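Local coordinates for thermospermine synthase (Medicago truncatula, PDB 6BQ3), which probably makes thermospermine by moving an aminopropyl group from decarboxylated S-adenosylmethionine to spermidine, at residues E84-E89 against N287-G292; V245-H250 against V296-L301. All blocks are in the same frame, centred on the assembly; numbering follows the deposited sequence.

Contact 1. Residues E84-E89 against N287-G292; sequences EFIYHE and NRYLDG. With DSH (5'-S-(3-aminopropyl)-5'-thioadenosine), chain C.
Glu89 OE1 accepts two backbone N-H groups of one loop, from Tyr289 N at 2.9 Å and from Leu290 N at 3.0 Å. Its mate OE2 takes Arg288 N at 3.0 Å on the syn lone pair, in a nearly straight bond (169°). One carboxylate of helix 84-98 thus gathers three consecutive amides of the loop ahead of helix 292-298, and ties that loop to helix 84-98 within the Rossmann-like fold of the spermidine synthase family. The chain of Glu89 is extended beyond CG (chi2 -170°), which carries the carboxylate out to the loop. With an alanine in place of Glu89, three loop N-H groups would probably be left without their acceptor, and the loop could drift from the helix. One turn earlier, Phe85 takes the guanidinium of Arg288 flat on its ring, centres 3.7 Å apart and planes at 13°, a cation-pi stack. Ile86 CG1 lies on the opposite face of the same ring. Tyr87 faces the other way, where its OH meets Asp181, the predicted proton acceptor, and accepts a weak bond from DSH N. Phe224 and Ile223 of the second subunit pack on Phe85 and Ile86. Ile86 CG2 sits over the centre of the Tyr289 ring in a CH-pi contact, 3.8 Å from its centroid.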
loop_
_atom_site.group_PDB
_atom_site.type_symbol
_atom_site.label_atom_id
_atom_site.label_comp_id
_atom_site.label_asym_id
_atom_site.label_seq_id
_atom_site.Cartn_x
_atom_site.Cartn_y
_atom_site.Cartn_z
ATOM N N GLU A 84 5.608 15.628 18.838
ATOM C CA GLU A 84 6.991 16.129 18.977
ATOM C C GLU A 84 7.272 16.611 20.377
ATOM O O GLU A 84 8.411 16.583 20.815
ATOM C CB GLU A 84 7.330 17.209 17.907
ATOM C CG GLU A 84 6.468 18.469 17.919
ATOM C CD GLU A 84 6.780 19.482 19.055
ATOM O OE1 GLU A 84 7.758 19.293 19.801
ATOM O OE2 GLU A 84 5.998 20.425 19.227
ATOM N N PHE A 85 6.233 17.029 21.091
ATOM C CA PHE A 85 6.369 17.445 22.459
ATOM C C PHE A 85 6.989 16.342 23.331
ATOM O O PHE A 85 7.780 16.632 24.221
ATOM C CB PHE A 85 5.065 17.996 23.024
ATOM C CG PHE A 85 4.052 16.930 23.469
ATOM C CD1 PHE A 85 3.178 16.359 22.582
ATOM C CD2 PHE A 85 3.947 16.570 24.800
ATOM C CE1 PHE A 85 2.214 15.457 23.008
ATOM C CE2 PHE A 85 2.994 15.662 25.231
ATOM C CZ PHE A 85 2.135 15.088 24.334
ATOM N N ILE A 86 6.669 15.082 23.037
ATOM C CA ILE A 86 7.179 13.991 23.852
ATOM C C ILE A 86 8.684 13.865 23.614
ATOM O O ILE A 86 9.479 13.769 24.553
ATOM C CB ILE A 86 6.504 12.642 23.462
ATOM C CG1 ILE A 86 4.953 12.767 23.573
ATOM C CG2 ILE A 86 7.101 11.507 24.307
ATOM C CD1 ILE A 86 4.230 11.546 23.005
ATOM N N TYR A 87 9.072 13.802 22.352
ATOM C CA TYR A 87 10.467 13.746 21.994
ATOM C C TYR A 87 11.259 14.888 22.638
ATOM O O TYR A 87 12.334 14.664 23.208
ATOM C CB TYR A 87 10.622 13.730 20.466
ATOM C CG TYR A 87 12.060 13.775 19.995
ATOM C CD1 TYR A 87 12.793 12.610 19.796
ATOM C CD2 TYR A 87 12.708 14.987 19.792
ATOM C CE1 TYR A 87 14.129 12.644 19.393
ATOM C CE2 TYR A 87 14.056 15.041 19.417
ATOM C CZ TYR A 87 14.746 13.856 19.185
ATOM O OH TYR A 87 16.052 13.875 18.758
ATOM N N HIS A 88 10.738 16.111 22.527
ATOM C CA HIS A 88 11.483 17.290 22.923
ATOM C C HIS A 88 11.496 17.535 24.422
ATOM O O HIS A 88 12.526 17.940 24.979
ATOM C CB HIS A 88 11.035 18.488 22.078
ATOM C CG HIS A 88 11.375 18.327 20.630
ATOM N ND1 HIS A 88 10.446 18.014 19.656
ATOM C CD2 HIS A 88 12.569 18.385 20.006
ATOM C CE1 HIS A 88 11.069 17.901 18.489
ATOM N NE2 HIS A 88 12.359 18.126 18.679
ATOM N N GLU A 89 10.410 17.213 25.120
ATOM C CA GLU A 89 10.452 17.201 26.585
ATOM C C GLU A 89 11.462 16.193 27.128
ATOM O O GLU A 89 12.168 16.481 28.073
ATOM C CB GLU A 89 9.085 16.939 27.188
ATOM C CG GLU A 89 8.173 18.133 26.961
ATOM C CD GLU A 89 6.889 18.067 27.719
ATOM O OE1 GLU A 89 6.760 17.166 28.559
ATOM O OE2 GLU A 89 5.997 18.944 27.491
ATOM N N ASN A 287 4.758 21.145 31.906
ATOM C CA ASN A 287 5.096 20.079 30.974
ATOM C C ASN A 287 3.798 19.299 30.653
ATOM O O ASN A 287 2.918 19.186 31.510
ATOM C CB ASN A 287 6.139 19.130 31.587
ATOM C CG ASN A 287 7.575 19.665 31.495
ATOM O OD1 ASN A 287 7.854 20.703 30.865
ATOM N ND2 ASN A 287 8.500 18.937 32.116
ATOM N N ARG A 288 3.677 18.814 29.421
ATOM C CA ARG A 288 2.502 18.038 28.998
ATOM C C ARG A 288 2.785 16.541 29.084
ATOM O O ARG A 288 1.884 15.755 29.302
ATOM C CB ARG A 288 2.126 18.389 27.559
ATOM C CG ARG A 288 2.063 19.888 27.201
ATOM C CD ARG A 288 1.981 20.120 25.691
ATOM N NE ARG A 288 0.992 19.228 25.078
ATOM C CZ ARG A 288 0.882 19.005 23.761
ATOM N NH1 ARG A 288 -0.046 18.175 23.305
ATOM N NH2 ARG A 288 1.689 19.642 22.896
ATOM N N TYR A 289 4.021 16.116 28.850
ATOM C CA TYR A 289 4.310 14.683 28.915
ATOM C C TYR A 289 5.049 14.269 30.165
ATOM O O TYR A 289 4.723 13.237 30.761
ATOM C CB TYR A 289 5.084 14.213 27.669
ATOM C CG TYR A 289 5.391 12.742 27.724
ATOM C CD1 TYR A 289 4.444 11.797 27.355
ATOM C CD2 TYR A 289 6.640 12.304 28.162
ATOM C CE1 TYR A 289 4.751 10.437 27.398
ATOM C CE2 TYR A 289 6.945 10.980 28.219
ATOM C CZ TYR A 289 5.997 10.065 27.884
ATOM O OH TYR A 289 6.356 8.788 27.977
ATOM N N LEU A 290 6.106 15.026 30.496
ATOM C CA LEU A 290 7.103 14.635 31.488
ATOM C C LEU A 290 6.872 15.245 32.868
ATOM O O LEU A 290 6.989 16.460 33.045
ATOM C CB LEU A 290 8.495 15.056 30.985
ATOM C CG LEU A 290 9.710 14.476 31.695
ATOM C CD1 LEU A 290 9.978 13.071 31.154
ATOM C CD2 LEU A 290 10.959 15.327 31.514
ATOM N N ASP A 291 6.551 14.402 33.850
ATOM C CA ASP A 291 6.732 14.724 35.274
ATOM C C ASP A 291 7.806 13.809 35.877
ATOM O O ASP A 291 8.401 13.003 35.180
ATOM C CB ASP A 291 5.414 14.667 36.065
ATOM C CG ASP A 291 4.725 13.314 36.006
ATOM O OD1 ASP A 291 5.365 12.328 35.572
ATOM O OD2 ASP A 291 3.523 13.238 36.366
ATOM N N GLY A 292 8.065 13.930 37.164
ATOM C CA GLY A 292 9.122 13.157 37.833
ATOM C C GLY A 292 8.904 11.651 37.743
ATOM O O GLY A 292 9.824 10.906 37.427
HETATM N N DSH C . 15.524 12.551 15.926
HETATM N N1 DSH C . 26.000 19.221 12.584
HETATM C C2 DSH C . 24.891 20.028 12.986
HETATM N N3 DSH C . 23.545 19.633 12.574
HETATM C C4 DSH C . 23.349 18.390 11.743
HETATM C C5 DSH C . 24.409 17.633 11.369
HETATM C C6 DSH C . 25.828 18.048 11.793
HETATM N N6 DSH C . 26.994 17.283 11.417
HETATM N N7 DSH C . 23.944 16.607 10.645
HETATM C C8 DSH C . 22.597 16.725 10.575
HETATM N N9 DSH C . 22.223 17.837 11.251
HETATM C CA DSH C . 15.408 13.937 15.466
HETATM C CB DSH C . 16.659 14.317 14.643
HETATM S SD DSH C . 16.970 15.528 12.120
HETATM C CG DSH C . 16.414 15.633 13.854
HETATM C "C1'" DSH C . 20.983 18.329 11.476
HETATM C "C2'" DSH C . 19.930 18.211 10.299
HETATM O "O2'" DSH C . 20.084 19.348 9.312
HETATM C "C3'" DSH C . 18.812 18.196 10.894
HETATM O "O3'" DSH C . 18.275 19.515 11.284
HETATM C "C4'" DSH C . 19.075 17.359 12.295
HETATM O "O4'" DSH C . 20.329 17.556 12.605
HETATM C "C5'" DSH C . 18.775 15.887 12.096
#

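Contact 2. Residues V245-H250 against V296-L301; sequences VPYSAH and VSSSTL
Ser298 holds OG anti to its own N (chi1 -173°), and this turns the hydroxyl to the backbone of Ser248. On the strand, Ser248 has its OG between N and the carbonyl carbon (chi1 63°), on the side of Leu301. Ser298 OG donates to Ser248 O at 2.6 Å, from above the carbonyl plane. In return Ser248 N donates a hydrogen bond to Ser298 O at 3.0 Å, again from above the plane of the acceptor carbonyl. One serine of the helix end therefore serves both backbone polar groups of one strand residue. Ser298 OG also lies at the edge of the Tyr247 ring, near its plane, 3.5 Å from Tyr247 CD2. The ring meets Phe295 edge-to-face, and its OH is hydrogen-bonded to Cys90 O. Strand 243-251 is an outermost strand of the mixed seven-stranded sheet of this Rossmann-like domain within the chain. It pairs antiparallel with strand 256-264, and the end of helix 292-298 docks beside it. Two waters join the segments. Water 1 donates to Pro246 O at 2.7 Å and to Ser299 O at 2.6 Å, while water 2 donates to Ser298 O and is hydrogen-bonded to Ser248 OG. Beyond the helix, Leu301 lays its two methyls along one side of the strand. Leu301 CD2 comes to 3.5 Å from Ser248 OG, and Leu301 CD1 rests against Pro246 CG at 3.7 Å.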
loop_
_atom_site.group_PDB
_atom_site.type_symbol
_atom_site.label_atom_id
_atom_site.label_comp_id
_atom_site.label_asym_id
_atom_site.label_seq_id
_atom_site.Cartn_x
_atom_site.Cartn_y
_atom_site.Cartn_z
ATOM N N VAL A 245 23.085 7.462 31.802
ATOM C CA VAL A 245 21.709 7.067 32.094
ATOM C C VAL A 245 20.914 7.007 30.774
ATOM O O VAL A 245 20.572 8.061 30.184
ATOM C CB VAL A 245 20.985 7.988 33.087
ATOM C CG1 VAL A 245 19.508 7.618 33.182
ATOM C CG2 VAL A 245 21.643 7.903 34.434
ATOM N N PRO A 246 20.617 5.772 30.332
ATOM C CA PRO A 246 19.777 5.542 29.180
ATOM C C PRO A 246 18.292 5.628 29.604
ATOM O O PRO A 246 17.937 5.263 30.721
ATOM C CB PRO A 246 20.179 4.122 28.749
ATOM C CG PRO A 246 20.438 3.434 30.045
ATOM C CD PRO A 246 21.077 4.496 30.928
ATOM N N TYR A 247 17.447 6.196 28.748
ATOM C CA TYR A 247 16.005 6.200 29.033
ATOM C C TYR A 247 15.221 6.251 27.734
ATOM O O TYR A 247 15.766 6.560 26.684
ATOM C CB TYR A 247 15.631 7.338 30.004
ATOM C CG TYR A 247 15.937 8.741 29.490
ATOM C CD1 TYR A 247 17.250 9.240 29.478
ATOM C CD2 TYR A 247 14.902 9.603 29.049
ATOM C CE1 TYR A 247 17.525 10.543 29.044
ATOM C CE2 TYR A 247 15.166 10.901 28.626
ATOM C CZ TYR A 247 16.477 11.391 28.632
ATOM O OH TYR A 247 16.717 12.667 28.181
ATOM N N SER A 248 13.944 5.907 27.796
ATOM C CA SER A 248 13.150 5.756 26.596
ATOM C C SER A 248 11.662 6.077 26.771
ATOM O O SER A 248 11.148 6.068 27.875
ATOM C CB SER A 248 13.275 4.349 26.032
ATOM O OG SER A 248 12.767 3.403 26.931
ATOM N N ALA A 249 11.008 6.355 25.639
ATOM C CA ALA A 249 9.555 6.598 25.652
ATOM C C ALA A 249 9.015 6.417 24.257
ATOM O O ALA A 249 9.744 6.628 23.266
ATOM C CB ALA A 249 9.260 7.995 26.169
ATOM N N HIS A 250 7.770 5.933 24.184
ATOM C CA HIS A 250 7.062 5.746 22.922
ATOM C C HIS A 250 6.844 7.082 22.168
ATOM O O HIS A 250 6.359 8.043 22.737
ATOM C CB HIS A 250 5.703 5.084 23.168
ATOM C CG HIS A 250 5.000 4.650 21.915
ATOM N ND1 HIS A 250 3.732 5.065 21.600
ATOM C CD2 HIS A 250 5.401 3.859 20.889
ATOM C CE1 HIS A 250 3.376 4.535 20.438
ATOM N NE2 HIS A 250 4.368 3.803 19.986
ATOM N N VAL A 296 11.210 8.708 35.963
ATOM C CA VAL A 296 11.591 7.457 36.681
ATOM C C VAL A 296 11.163 6.184 35.888
ATOM O O VAL A 296 11.962 5.278 35.704
ATOM C CB VAL A 296 11.052 7.447 38.119
ATOM C CG1 VAL A 296 11.246 6.077 38.793
ATOM C CG2 VAL A 296 11.756 8.524 38.911
ATOM N N SER A 297 9.963 6.177 35.346
ATOM C CA SER A 297 9.483 5.052 34.515
ATOM C C SER A 297 10.333 4.922 33.260
ATOM O O SER A 297 10.823 3.839 32.915
ATOM C CB SER A 297 8.048 5.295 34.143
ATOM O OG SER A 297 7.504 4.285 33.292
ATOM N N SER A 298 10.545 6.051 32.610
ATOM C CA SER A 298 11.346 6.137 31.419
ATOM C C SER A 298 12.778 5.545 31.517
ATOM O O SER A 298 13.243 4.897 30.579
ATOM C CB SER A 298 11.449 7.606 30.991
ATOM O OG SER A 298 12.095 7.641 29.762
ATOM N N SER A 299 13.441 5.802 32.613
ATOM C CA SER A 299 14.814 5.328 32.884
ATOM C C SER A 299 14.871 3.937 33.569
ATOM O O SER A 299 15.946 3.501 33.969
ATOM C CB SER A 299 15.577 6.382 33.700
ATOM O OG SER A 299 14.943 6.676 34.949
ATOM N N THR A 300 13.710 3.296 33.717
ATOM C CA THR A 300 13.573 1.897 34.180
ATOM C C THR A 300 13.264 1.111 32.948
ATOM O O THR A 300 12.140 0.957 32.584
ATOM C CB THR A 300 12.435 1.731 35.193
ATOM O OG1 THR A 300 12.579 2.721 36.205
ATOM C CG2 THR A 300 12.485 0.337 35.861
ATOM N N LEU A 301 14.311 0.654 32.282
ATOM C CA LEU A 301 14.188 -0.078 31.049
ATOM C C LEU A 301 13.642 -1.460 31.369
ATOM O O LEU A 301 13.635 -1.855 32.534
ATOM C CB LEU A 301 15.555 -0.159 30.374
ATOM C CG LEU A 301 16.097 1.237 30.036
ATOM C CD1 LEU A 301 17.527 1.195 29.521
ATOM C CD2 LEU A 301 15.156 1.958 29.088
HETATM O O HOH W 1 18.351 3.889 33.002
HETATM O O HOH W 2 11.545 2.771 29.852
#

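The centres of contact 1 and contact 2 lie about 13 Å apart, and their segments alternate along the chain. Helix 292-298 bridges them: its first residue closes 287-292 and its last turn opens 296-301. The two contacts also touch directly. Tyr289 OH packs on Ala249 CB at 3.5 Å, and Ile86 CG2 reaches His250 O at 3.9 Å. Contact 1 reaches the active site through Tyr87; contact 2 stands further back. The side chains of Glu89 and Tyr247 are about 12 and 11 Å from that of Asp181, the predicted proton acceptor, and the side chain of Tyr247 is about 12 Å from DSH. Trp260 meets the rings of both Tyr87 and Tyr247. Each contact also touches the second subunit.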